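Local coordinates for protein paenibacillus xanthan lyase (Paenibacillus, PDB 6F2P) that probably removes the terminal mannose from the side chains of xanthan by beta-elimination, as a calcium-binding member of polysaccharide lyase family 8, at residues Asn776-Thr779 and Asp780-Val783; Gln698-Val701 and Gly702-Ile706; Ile762-Pro765 and Asn766-Ala770; Asp461-Gly464 and Gln465-Val468; Val672-Asn675 and Arg676-Val680. All coordinates share one frame; numbering follows the deposited sequence.

All five contacts are local turns of differing depth and chemistry. Contacts 2 and 5 are buried. They share the sheet in which strands 672-674 and 703-708 are neighbours, and touch each other. Both use side-chain to backbone hydrogen bonds to hold their turns. Contact 4 is partly buried. It is a hairpin held mainly by backbone bonds, and its strand 466-474 meets contact 5 at Val468. Contacts 1 and 3 lie at the surface, later in the chain, at strands 775-778 and 768-769. Each carries an acidic calcium ligand, Asp780 and Glu769 respectively. Contact 2 also meets a calcium ion, but through the Gln698 amide oxygen. Contact 1 touches contact 2 through Asn776 and Val701.

Contact 1 of 5, residues Asn776-Thr779 and Asp780-Val783; sequences NALT and DTPV. With CA (calcium ion), chain D.
Asp780 reaches back beside Thr779 and ends on a calcium ion. Its CB sits next to the peptide group that joins the two residues. From there CG lies beside the backbone N and anti to the carbonyl carbon (chi1 -77°), which brings the carboxylate round to the threonine. OD1 has two partners. Asp780 OD1 binds the calcium ion at 2.5 Å, and its anti lone pair accepts a hydrogen bond from Thr779 OG1 at 2.8 Å. The second oxygen, OD2, stands farther from the metal, with 3.1 Å between Asp780 OD2 and the calcium ion. Asn801 and Asp805 also bind this ion. The turn follows strand 775-778, an outer strand of its sheet, and leads to strand 783-786 in a second sheet. Just before it, Asn776 and Ala777 both face Glu808 in a classic beta bulge. Thr779 OG1 also bonds to Tyr806 N, so the hydroxyl that meets the carboxylate is tied to the neighbouring strand 806-813. Before the acid, Leu778 folds over the inside of the turn. Leu778 CD1 reaches Pro782 CD at 3.6 Å, and the two side chains cross at about a right angle. The same methyl lies near Thr781 CA, 3.8 Å from Leu778 CD1.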
loop_
_atom_site.group_PDB
_atom_site.type_symbol
_atom_site.label_atom_id
_atom_site.label_comp_id
_atom_site.label_asym_id
_atom_site.label_seq_id
_atom_site.Cartn_x
_atom_site.Cartn_y
_atom_site.Cartn_z
ATOM N N ASN A 776 0.292 12.847 15.331
ATOM C CA ASN A 776 -0.378 12.994 14.048
ATOM C C ASN A 776 0.147 14.152 13.186
ATOM O O ASN A 776 0.074 14.093 11.960
ATOM C CB ASN A 776 -1.889 13.108 14.263
ATOM C CG ASN A 776 -2.655 13.298 12.965
ATOM O OD1 ASN A 776 -2.654 12.425 12.089
ATOM N ND2 ASN A 776 -3.334 14.441 12.845
ATOM N N ALA A 777 0.675 15.191 13.833
ATOM C CA ALA A 777 1.169 16.392 13.149
ATOM C C ALA A 777 1.994 17.243 14.114
ATOM O O ALA A 777 1.729 17.262 15.311
ATOM C CB ALA A 777 0.013 17.204 12.591
ATOM N N LEU A 778 2.992 17.952 13.593
ATOM C CA LEU A 778 3.880 18.758 14.435
ATOM C C LEU A 778 4.734 19.734 13.624
ATOM O O LEU A 778 4.904 19.572 12.413
ATOM C CB LEU A 778 4.786 17.865 15.289
ATOM C CG LEU A 778 5.958 17.165 14.594
ATOM C CD1 LEU A 778 6.931 16.628 15.624
ATOM C CD2 LEU A 778 5.477 16.039 13.698
ATOM N N THR A 779 5.258 20.752 14.304
ATOM C CA THR A 779 6.124 21.747 13.683
ATOM C C THR A 779 7.539 21.604 14.209
ATOM O O THR A 779 8.514 21.978 13.546
ATOM C CB THR A 779 5.678 23.170 14.026
ATOM O OG1 THR A 779 5.845 23.398 15.431
ATOM C CG2 THR A 779 4.241 23.373 13.645
ATOM N N ASP A 780 7.631 21.088 15.427
ATOM C CA ASP A 780 8.897 20.908 16.114
ATOM C C ASP A 780 8.954 19.520 16.736
ATOM O O ASP A 780 7.976 19.059 17.331
ATOM C CB ASP A 780 9.058 21.978 17.194
ATOM C CG ASP A 780 9.435 23.326 16.620
ATOM O OD1 ASP A 780 8.521 24.047 16.164
ATOM O OD2 ASP A 780 10.646 23.654 16.627
ATOM N N THR A 781 10.095 18.854 16.600
ATOM C CA THR A 781 10.246 17.513 17.156
ATOM C C THR A 781 10.436 17.520 18.673
ATOM O O THR A 781 11.351 18.154 19.191
ATOM C CB THR A 781 11.415 16.765 16.509
ATOM O OG1 THR A 781 11.171 16.637 15.106
ATOM C CG2 THR A 781 11.568 15.382 17.116
ATOM N N PRO A 782 9.563 16.805 19.392
ATOM C CA PRO A 782 9.708 16.677 20.844
ATOM C C PRO A 782 10.656 15.536 21.207
ATOM O O PRO A 782 10.872 14.629 20.400
ATOM C CB PRO A 782 8.289 16.340 21.293
ATOM C CG PRO A 782 7.736 15.557 20.153
ATOM C CD PRO A 782 8.340 16.144 18.901
ATOM N N VAL A 783 11.221 15.592 22.409
ATOM C CA VAL A 783 12.095 14.533 22.901
ATOM C C VAL A 783 11.584 14.048 24.259
ATOM O O VAL A 783 11.109 14.848 25.069
ATOM C CB VAL A 783 13.547 15.037 23.059
ATOM C CG1 VAL A 783 14.465 13.911 23.517
ATOM C CG2 VAL A 783 14.041 15.650 21.764
HETATM CA CA CA D . 9.378 26.104 15.107
#

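Contact 2 of 5, residues Gln698-Val701 and Gly702-Ile706; sequences QSNV and GTIYI. With CA (calcium ion), chain J.
The chain turns through Asn700 and Val701 and passes Gly702 just before strand 703-708; the phi and psi of Gly702, -113° and -127°, are unusual for a residue with a side chain. Asn700 holds this turn with both ends of its amide. Asn700 OD1 accepts a hydrogen bond from Gly702 N at 2.9 Å. Asn700 ND2 gives a longer one to Thr703 O at 3.3 Å, coming from above the carbonyl plane and not onto a lone pair. The side chain can span both because CG lies anti to the backbone N (chi1 -173°) and extends along the outgoing chain. The bond from Gly702 N to a side-chain oxygen two residues back makes this an Asx turn. It leads into a strand of the C-terminal beta-sandwich, flanked in its sheet by strands 672-674 and 731-736. A water donates to both Asn700 OD1 and Thr703 O, 2.9 Å from Asn700 OD1, and so bridges the amide to Thr703 O a second time. With an alanine in place of Asn700, Gly702 N and Thr703 O would probably both be left without this partner, and the turn would shift more easily. Ile704 crosses the amide obliquely, its CG1 3.6 Å from Asn700 ND2. Thr703 points away from the turn, and its hydroxyl bonds to Ser872. Upstream, Gln698 OE1 binds a calcium ion at 2.5 Å, along with three waters.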
loop_
_atom_site.group_PDB
_atom_site.type_symbol
_atom_site.label_atom_id
_atom_site.label_comp_id
_atom_site.label_asym_id
_atom_site.label_seq_id
_atom_site.Cartn_x
_atom_site.Cartn_y
_atom_site.Cartn_z
ATOM N N GLN A 698 -2.523 5.232 4.617
ATOM C CA GLN A 698 -1.236 5.002 5.279
ATOM C C GLN A 698 -0.818 6.162 6.181
ATOM O O GLN A 698 0.359 6.295 6.512
ATOM C CB GLN A 698 -0.123 4.712 4.259
ATOM C CG GLN A 698 -0.436 3.596 3.276
ATOM C CD GLN A 698 0.784 3.158 2.483
ATOM O OE1 GLN A 698 1.901 3.179 2.990
ATOM N NE2 GLN A 698 0.573 2.749 1.237
ATOM N N SER A 699 -1.774 6.997 6.576
ATOM C CA SER A 699 -1.446 8.178 7.371
ATOM C C SER A 699 -2.367 8.364 8.578
ATOM O O SER A 699 -2.370 9.410 9.224
ATOM C CB SER A 699 -1.403 9.433 6.490
ATOM O OG SER A 699 -2.662 9.696 5.900
ATOM N N ASN A 700 -3.151 7.334 8.866
ATOM C CA ASN A 700 -3.901 7.246 10.107
ATOM C C ASN A 700 -2.954 6.716 11.181
ATOM O O ASN A 700 -2.472 5.580 11.086
ATOM C CB ASN A 700 -5.070 6.282 9.918
ATOM C CG ASN A 700 -6.023 6.254 11.108
ATOM O OD1 ASN A 700 -5.697 6.703 12.198
ATOM N ND2 ASN A 700 -7.205 5.709 10.893
ATOM N N VAL A 701 -2.669 7.534 12.193
ATOM C CA VAL A 701 -1.757 7.121 13.264
ATOM C C VAL A 701 -2.516 6.639 14.492
ATOM O O VAL A 701 -1.917 6.327 15.521
ATOM C CB VAL A 701 -0.833 8.262 13.707
ATOM C CG1 VAL A 701 -0.025 8.784 12.534
ATOM C CG2 VAL A 701 -1.647 9.365 14.330
ATOM N N GLY A 702 -3.839 6.591 14.382
ATOM C CA GLY A 702 -4.679 6.172 15.487
ATOM C C GLY A 702 -5.365 4.854 15.199
ATOM O O GLY A 702 -4.715 3.871 14.838
ATOM N N THR A 703 -6.686 4.839 15.339
ATOM C CA THR A 703 -7.450 3.609 15.213
ATOM C C THR A 703 -8.498 3.666 14.109
ATOM O O THR A 703 -8.829 4.735 13.583
ATOM C CB THR A 703 -8.180 3.253 16.538
ATOM O OG1 THR A 703 -8.958 4.373 16.972
ATOM C CG2 THR A 703 -7.194 2.904 17.639
ATOM N N ILE A 704 -9.022 2.494 13.774
ATOM C CA ILE A 704 -10.228 2.396 12.978
ATOM C C ILE A 704 -11.210 1.501 13.712
ATOM O O ILE A 704 -10.921 0.334 13.968
ATOM C CB ILE A 704 -9.965 1.772 11.607
ATOM C CG1 ILE A 704 -9.048 2.668 10.764
ATOM C CG2 ILE A 704 -11.292 1.514 10.892
ATOM C CD1 ILE A 704 -8.573 2.011 9.459
ATOM N N TYR A 705 -12.370 2.047 14.056
ATOM C CA TYR A 705 -13.428 1.262 14.672
ATOM C C TYR A 705 -14.324 0.660 13.596
ATOM O O TYR A 705 -14.740 1.343 12.657
ATOM C CB TYR A 705 -14.259 2.133 15.603
ATOM C CG TYR A 705 -13.660 2.354 16.975
ATOM C CD1 TYR A 705 -12.393 2.902 17.125
ATOM C CD2 TYR A 705 -14.381 2.049 18.123
ATOM C CE1 TYR A 705 -11.853 3.117 18.381
ATOM C CE2 TYR A 705 -13.847 2.263 19.380
ATOM C CZ TYR A 705 -12.587 2.796 19.502
ATOM O OH TYR A 705 -12.049 3.007 20.748
ATOM N N ILE A 706 -14.616 -0.624 13.739
ATOM C CA ILE A 706 -15.478 -1.324 12.807
ATOM C C ILE A 706 -16.620 -2.020 13.562
ATOM O O ILE A 706 -16.394 -2.703 14.569
ATOM C CB ILE A 706 -14.676 -2.378 12.020
ATOM C CG1 ILE A 706 -13.559 -1.713 11.193
ATOM C CG2 ILE A 706 -15.595 -3.235 11.153
ATOM C CD1 ILE A 706 -14.013 -1.007 9.936
HETATM CA CA CA J . 4.361 2.825 2.767
HETATM O O HOH W 1 -8.151 7.557 13.473
HETATM O O HOH W 2 6.629 4.340 2.513
HETATM O O HOH W 3 4.595 3.874 0.091
HETATM O O HOH W 4 3.800 5.077 4.318
#

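Contact 3 of 5, residues Ile762-Pro765 and Asn766-Ala770. With CA (calcium ion), chain C.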
loop_
_atom_site.group_PDB
_atom_site.type_symbol
_atom_site.label_atom_id
_atom_site.label_comp_id
_atom_site.label_asym_id
_atom_site.label_seq_id
_atom_site.Cartn_x
_atom_site.Cartn_y
_atom_site.Cartn_z
ATOM N N ILE A 762 -14.294 -1.186 27.801
ATOM C CA ILE A 762 -12.925 -0.694 27.863
ATOM C C ILE A 762 -12.928 0.716 28.427
ATOM O O ILE A 762 -13.296 1.663 27.734
ATOM C CB ILE A 762 -12.274 -0.685 26.462
ATOM C CG1 ILE A 762 -12.248 -2.096 25.875
ATOM C CG2 ILE A 762 -10.867 -0.108 26.511
ATOM C CD1 ILE A 762 -11.583 -2.165 24.516
ATOM N N PRO A 763 -12.523 0.866 29.695
ATOM C CA PRO A 763 -12.600 2.185 30.340
ATOM C C PRO A 763 -11.585 3.155 29.745
ATOM O O PRO A 763 -10.692 2.719 29.005
ATOM C CB PRO A 763 -12.267 1.878 31.799
ATOM C CG PRO A 763 -11.433 0.641 31.740
ATOM C CD PRO A 763 -11.932 -0.158 30.575
ATOM N N ILE A 764 -11.729 4.443 30.043
ATOM C CA ILE A 764 -10.793 5.443 29.544
ATOM C C ILE A 764 -9.399 5.161 30.087
ATOM O O ILE A 764 -9.176 5.221 31.292
ATOM C CB ILE A 764 -11.214 6.856 29.958
ATOM C CG1 ILE A 764 -12.602 7.183 29.403
ATOM C CG2 ILE A 764 -10.192 7.865 29.504
ATOM C CD1 ILE A 764 -12.696 7.116 27.884
ATOM N N PRO A 765 -8.450 4.843 29.196
ATOM C CA PRO A 765 -7.099 4.439 29.607
ATOM C C PRO A 765 -6.289 5.556 30.268
ATOM O O PRO A 765 -5.216 5.899 29.778
ATOM C CB PRO A 765 -6.445 4.031 28.281
ATOM C CG PRO A 765 -7.172 4.804 27.256
ATOM C CD PRO A 765 -8.598 4.853 27.730
ATOM N N ASN A 766 -6.789 6.106 31.367
ATOM C CA ASN A 766 -6.078 7.152 32.096
ATOM C C ASN A 766 -4.921 6.587 32.908
ATOM O O ASN A 766 -5.055 5.532 33.521
ATOM C CB ASN A 766 -7.041 7.913 33.018
ATOM C CG ASN A 766 -7.898 8.922 32.266
ATOM O OD1 ASN A 766 -7.425 9.594 31.345
ATOM N ND2 ASN A 766 -9.164 9.033 32.658
ATOM N N PRO A 767 -3.769 7.280 32.897
ATOM C CA PRO A 767 -3.541 8.481 32.085
ATOM C C PRO A 767 -3.030 8.130 30.685
ATOM O O PRO A 767 -2.483 7.042 30.482
ATOM C CB PRO A 767 -2.452 9.218 32.867
ATOM C CG PRO A 767 -1.651 8.119 33.477
ATOM C CD PRO A 767 -2.622 6.991 33.781
ATOM N N TYR A 768 -3.228 9.036 29.730
ATOM C CA TYR A 768 -2.677 8.876 28.396
ATOM C C TYR A 768 -1.258 9.427 28.444
ATOM O O TYR A 768 -1.073 10.641 28.411
ATOM C CB TYR A 768 -3.473 9.706 27.389
ATOM C CG TYR A 768 -4.884 9.241 27.087
ATOM C CD1 TYR A 768 -5.959 9.645 27.871
ATOM C CD2 TYR A 768 -5.147 8.442 25.984
ATOM C CE1 TYR A 768 -7.250 9.239 27.580
ATOM C CE2 TYR A 768 -6.429 8.034 25.685
ATOM C CZ TYR A 768 -7.475 8.433 26.488
ATOM O OH TYR A 768 -8.753 8.023 26.189
ATOM N N GLU A 769 -0.257 8.557 28.532
ATOM C CA GLU A 769 1.125 9.020 28.656
ATOM C C GLU A 769 1.623 9.689 27.387
ATOM O O GLU A 769 1.639 9.076 26.318
ATOM C CB GLU A 769 2.051 7.869 29.036
ATOM C CG GLU A 769 1.630 7.153 30.305
ATOM C CD GLU A 769 1.915 7.962 31.561
ATOM O OE1 GLU A 769 1.801 7.386 32.661
ATOM O OE2 GLU A 769 2.259 9.161 31.462
ATOM N N ALA A 770 2.032 10.948 27.521
ATOM C CA ALA A 770 2.491 11.740 26.388
ATOM C C ALA A 770 3.628 11.031 25.662
ATOM O O ALA A 770 3.657 10.979 24.438
ATOM C CB ALA A 770 2.938 13.112 26.855
HETATM CA CA CA C . 4.517 10.314 31.338
#
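Ile764 O accepts a hydrogen bond from Asn766 N at 2.5 Å. The bond closes an inverse gamma turn centred on Pro765, and the donor stands well off the line of the C=O bond. A cis peptide then leads into Pro767. The side chain of Tyr768 then points back, and its ring lies against the turn. Ile764 CG2 comes to the ring obliquely, 3.8 Å from Tyr768 CE1. Pro765 CG comes from the same side and meets Tyr768 CE2 at 3.7 Å. Pro765 O sits over the centre of that face. Asn766 lies side by side with Ile764, its ND2 3.5 Å from Ile764 CG2, and that amide bonds to Leu898 O. The phenol oxygen of Tyr768 bonds to Asp812 O. A serine in place of Tyr768 would probably leave Ile764 and Pro765 without their apolar partner and Asp812 O without this mate. Next along the strand, Glu769 OE2 binds a calcium ion at 2.5 Å, in a site shared with Glu771, Ser791, Lys794 and Asp894. The chemistry is consistent with a stiff entry to strand 768-769: two prolines restrict the backbone, and Tyr768 and Asn766 tie the turn to neighbouring strands.

Contact 4 of 5, residues Asp461-Gly464 and Gln465-Val468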
loop_
_atom_site.group_PDB
_atom_site.type_symbol
_atom_site.label_atom_id
_atom_site.label_comp_id
_atom_site.label_asym_id
_atom_site.label_seq_id
_atom_site.Cartn_x
_atom_site.Cartn_y
_atom_site.Cartn_z
ATOM N N ASP A 461 -7.554 -7.603 1.377
ATOM C CA ASP A 461 -7.778 -8.896 0.749
ATOM C C ASP A 461 -8.237 -9.951 1.736
ATOM O O ASP A 461 -8.166 -9.762 2.949
ATOM C CB ASP A 461 -6.484 -9.382 0.132
ATOM C CG ASP A 461 -5.346 -9.392 1.129
ATOM O OD1 ASP A 461 -5.348 -10.263 2.026
ATOM O OD2 ASP A 461 -4.451 -8.526 1.015
ATOM N N ILE A 462 -8.672 -11.085 1.208
ATOM C CA ILE A 462 -9.107 -12.175 2.057
ATOM C C ILE A 462 -8.787 -13.525 1.407
ATOM O O ILE A 462 -8.782 -13.651 0.178
ATOM C CB ILE A 462 -10.608 -12.029 2.430
ATOM C CG1 ILE A 462 -10.859 -12.545 3.848
ATOM C CG2 ILE A 462 -11.496 -12.717 1.415
ATOM C CD1 ILE A 462 -12.171 -12.068 4.439
ATOM N N LEU A 463 -8.464 -14.511 2.246
ATOM C CA LEU A 463 -8.174 -15.874 1.801
ATOM C C LEU A 463 -6.977 -15.958 0.862
ATOM O O LEU A 463 -6.726 -16.997 0.245
ATOM C CB LEU A 463 -9.412 -16.495 1.149
ATOM C CG LEU A 463 -10.628 -16.574 2.073
ATOM C CD1 LEU A 463 -11.814 -17.221 1.383
ATOM C CD2 LEU A 463 -10.262 -17.333 3.330
ATOM N N GLY A 464 -6.229 -14.864 0.765
ATOM C CA GLY A 464 -5.145 -14.774 -0.191
ATOM C C GLY A 464 -5.592 -14.955 -1.635
ATOM O O GLY A 464 -4.766 -15.268 -2.490
ATOM N N GLN A 465 -6.884 -14.744 -1.903
ATOM C CA GLN A 465 -7.476 -15.020 -3.217
ATOM C C GLN A 465 -8.401 -13.910 -3.738
ATOM O O GLN A 465 -8.584 -13.750 -4.944
ATOM C CB GLN A 465 -8.281 -16.317 -3.163
ATOM C CG GLN A 465 -7.464 -17.562 -2.909
ATOM C CD GLN A 465 -8.243 -18.807 -3.244
ATOM O OE1 GLN A 465 -8.703 -18.979 -4.379
ATOM N NE2 GLN A 465 -8.419 -19.680 -2.252
ATOM N N TYR A 466 -9.004 -13.160 -2.829
ATOM C CA TYR A 466 -9.990 -12.162 -3.219
ATOM C C TYR A 466 -9.551 -10.817 -2.665
ATOM O O TYR A 466 -8.983 -10.734 -1.578
ATOM C CB TYR A 466 -11.391 -12.559 -2.711
ATOM C CG TYR A 466 -11.715 -14.010 -2.988
ATOM C CD1 TYR A 466 -11.581 -14.534 -4.268
ATOM C CD2 TYR A 466 -12.121 -14.869 -1.966
ATOM C CE1 TYR A 466 -11.856 -15.869 -4.532
ATOM C CE2 TYR A 466 -12.404 -16.213 -2.220
ATOM C CZ TYR A 466 -12.269 -16.702 -3.507
ATOM O OH TYR A 466 -12.534 -18.027 -3.776
ATOM N N GLY A 467 -9.790 -9.756 -3.418
ATOM C CA GLY A 467 -9.284 -8.466 -3.011
ATOM C C GLY A 467 -10.167 -7.340 -3.479
ATOM O O GLY A 467 -11.024 -7.514 -4.354
ATOM N N VAL A 468 -9.950 -6.179 -2.879
ATOM C CA VAL A 468 -10.643 -4.964 -3.245
ATOM C C VAL A 468 -9.615 -3.838 -3.184
ATOM O O VAL A 468 -8.844 -3.748 -2.218
ATOM C CB VAL A 468 -11.829 -4.684 -2.282
ATOM C CG1 VAL A 468 -11.394 -4.848 -0.841
ATOM C CG2 VAL A 468 -12.409 -3.296 -2.515
#
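Ile462 O takes hydrogen bonds from two successive backbone N-H groups. Gln465 N lies 3.0 Å from Ile462 O, and Tyr466 N lies 3.1 Å from Ile462 O. Gln465 and Tyr466 therefore both face Ile462, which is a classic beta bulge. Leu463 and Gly464 make the bend, both in left-handed conformations with phi near 60°. In return Ile462 N gives a hydrogen bond to Tyr466 O at 2.8 Å. Three near neighbours touch the ring of Tyr466. Ile462 CG2 touches the ring edge near its plane, 4.1 Å from Tyr466 CD2. Leu463 CD1 comes in obliquely, 3.8 Å from Tyr466 CE2. Gln465 CB lies over the centre of one face. Two polar ends have partners elsewhere in the chain: Asp461 OD1 forms a salt bridge with Lys746, and Gln465 OE1 bonds to Arg377. One step back from the bend, Asp461 and Gly467 make a non-hydrogen-bonded antiparallel pair, their CA atoms 4.1 Å apart. This is a bulged beta hairpin of strands 457-462 and 466-474, at the outer edge of a large antiparallel sheet in the super-sandwich domain of a family 8 polysaccharide lyase.

Contact 5 of 5, residues Val672-Asn675 and Arg676-Val680; sequences VTSN and RKASV
The Arg676 chain bends at chi2 (-68°) and curls back over the peptide before it, while Ser674 OG lies anti to its own backbone N (chi1 173°) and faces the turn. These torsions set up two bonds across the bend. Arg676 NH1 donates to Asn675 O at 2.7 Å. The oxygen lies in the guanidinium plane, but the donor stands above the carbonyl plane and not on a lone pair. Ser674 OG donates to Arg676 O at 2.7 Å, in the carbonyl plane and on a lone pair. Asn675 adds a flat contact. Asn675 ND2 lies over one face of the guanidinium, 3.4 Å from Arg676 NH1, and the two planes are 25° apart. Both are donors, so no hydrogen bond joins them. The other end of the amide, Asn675 OD1, accepts from Tyr705 N on the neighbouring strand 703-708. Inside the bend, Ala678 CB lies 3.9 Å from Ser674 OG. Farther along, Val672 CG1 meets Val680 CG1 at 4.4 Å, and both valines also touch Phe661. Strands 672-674 and 678-684 belong to different sheets of the C-terminal beta-sandwich. The segment is thus a beta arch that crosses from one sheet to the other, with apolar side chains facing inward. The chemistry implies a turn braced by its own side chains. The buried hydroxyl of Ser674 has an acceptor, and the Arg676 head is held against the backbone by NH1, which is likely to limit its swing.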
loop_
_atom_site.group_PDB
_atom_site.type_symbol
_atom_site.label_atom_id
_atom_site.label_comp_id
_atom_site.label_asym_id
_atom_site.label_seq_id
_atom_site.Cartn_x
_atom_site.Cartn_y
_atom_site.Cartn_z
ATOM N N VAL A 672 -21.572 -3.474 7.554
ATOM C CA VAL A 672 -20.343 -2.907 8.084
ATOM C C VAL A 672 -20.414 -1.404 8.319
ATOM O O VAL A 672 -20.904 -0.639 7.483
ATOM C CB VAL A 672 -19.143 -3.230 7.171
ATOM C CG1 VAL A 672 -17.839 -2.785 7.822
ATOM C CG2 VAL A 672 -19.098 -4.716 6.859
ATOM N N THR A 673 -19.917 -0.992 9.475
ATOM C CA THR A 673 -19.778 0.414 9.788
ATOM C C THR A 673 -18.304 0.697 10.039
ATOM O O THR A 673 -17.632 -0.075 10.728
ATOM C CB THR A 673 -20.605 0.806 11.037
ATOM O OG1 THR A 673 -22.006 0.615 10.777
ATOM C CG2 THR A 673 -20.358 2.257 11.407
ATOM N N SER A 674 -17.800 1.784 9.453
ATOM C CA SER A 674 -16.445 2.256 9.723
ATOM C C SER A 674 -16.472 3.733 10.060
ATOM O O SER A 674 -17.245 4.496 9.479
ATOM C CB SER A 674 -15.521 2.024 8.525
ATOM O OG SER A 674 -14.254 2.633 8.737
ATOM N N ASN A 675 -15.623 4.134 10.998
ATOM C CA ASN A 675 -15.542 5.536 11.385
ATOM C C ASN A 675 -14.344 6.227 10.741
ATOM O O ASN A 675 -14.057 7.378 11.042
ATOM C CB ASN A 675 -15.470 5.675 12.908
ATOM C CG ASN A 675 -14.120 5.260 13.474
ATOM O OD1 ASN A 675 -13.425 4.426 12.899
ATOM N ND2 ASN A 675 -13.747 5.843 14.605
ATOM N N ARG A 676 -13.643 5.516 9.863
ATOM C CA ARG A 676 -12.454 6.058 9.206
ATOM C C ARG A 676 -12.360 5.586 7.760
ATOM O O ARG A 676 -12.924 4.552 7.406
ATOM C CB ARG A 676 -11.187 5.628 9.952
ATOM C CG ARG A 676 -11.007 6.254 11.336
ATOM C CD ARG A 676 -10.728 7.753 11.255
ATOM N NE ARG A 676 -10.536 8.349 12.576
ATOM C CZ ARG A 676 -11.519 8.786 13.366
ATOM N NH1 ARG A 676 -12.790 8.698 12.985
ATOM N NH2 ARG A 676 -11.230 9.315 14.552
ATOM N N LYS A 677 -11.652 6.343 6.928
ATOM C CA LYS A 677 -11.273 5.852 5.608
ATOM C C LYS A 677 -10.673 4.463 5.774
ATOM O O LYS A 677 -9.841 4.244 6.654
ATOM C CB LYS A 677 -10.244 6.779 4.953
ATOM C CG LYS A 677 -10.735 8.194 4.734
ATOM C CD LYS A 677 -9.591 9.132 4.369
ATOM C CE LYS A 677 -10.083 10.564 4.223
ATOM N NZ LYS A 677 -9.064 11.421 3.577
ATOM N N ALA A 678 -11.100 3.522 4.941
ATOM C CA ALA A 678 -10.670 2.145 5.109
ATOM C C ALA A 678 -11.013 1.316 3.895
ATOM O O ALA A 678 -11.965 1.610 3.179
ATOM C CB ALA A 678 -11.334 1.554 6.328
ATOM N N SER A 679 -10.240 0.270 3.661
ATOM C CA SER A 679 -10.638 -0.737 2.701
ATOM C C SER A 679 -10.946 -1.999 3.505
ATOM O O SER A 679 -10.160 -2.411 4.357
ATOM C CB SER A 679 -9.527 -0.982 1.697
ATOM O OG SER A 679 -9.964 -1.864 0.683
ATOM N N VAL A 680 -12.109 -2.593 3.267
ATOM C CA VAL A 680 -12.580 -3.691 4.102
ATOM C C VAL A 680 -13.097 -4.835 3.245
ATOM O O VAL A 680 -13.735 -4.600 2.217
ATOM C CB VAL A 680 -13.707 -3.210 5.027
ATOM C CG1 VAL A 680 -14.217 -4.337 5.908
ATOM C CG2 VAL A 680 -13.220 -2.036 5.859
#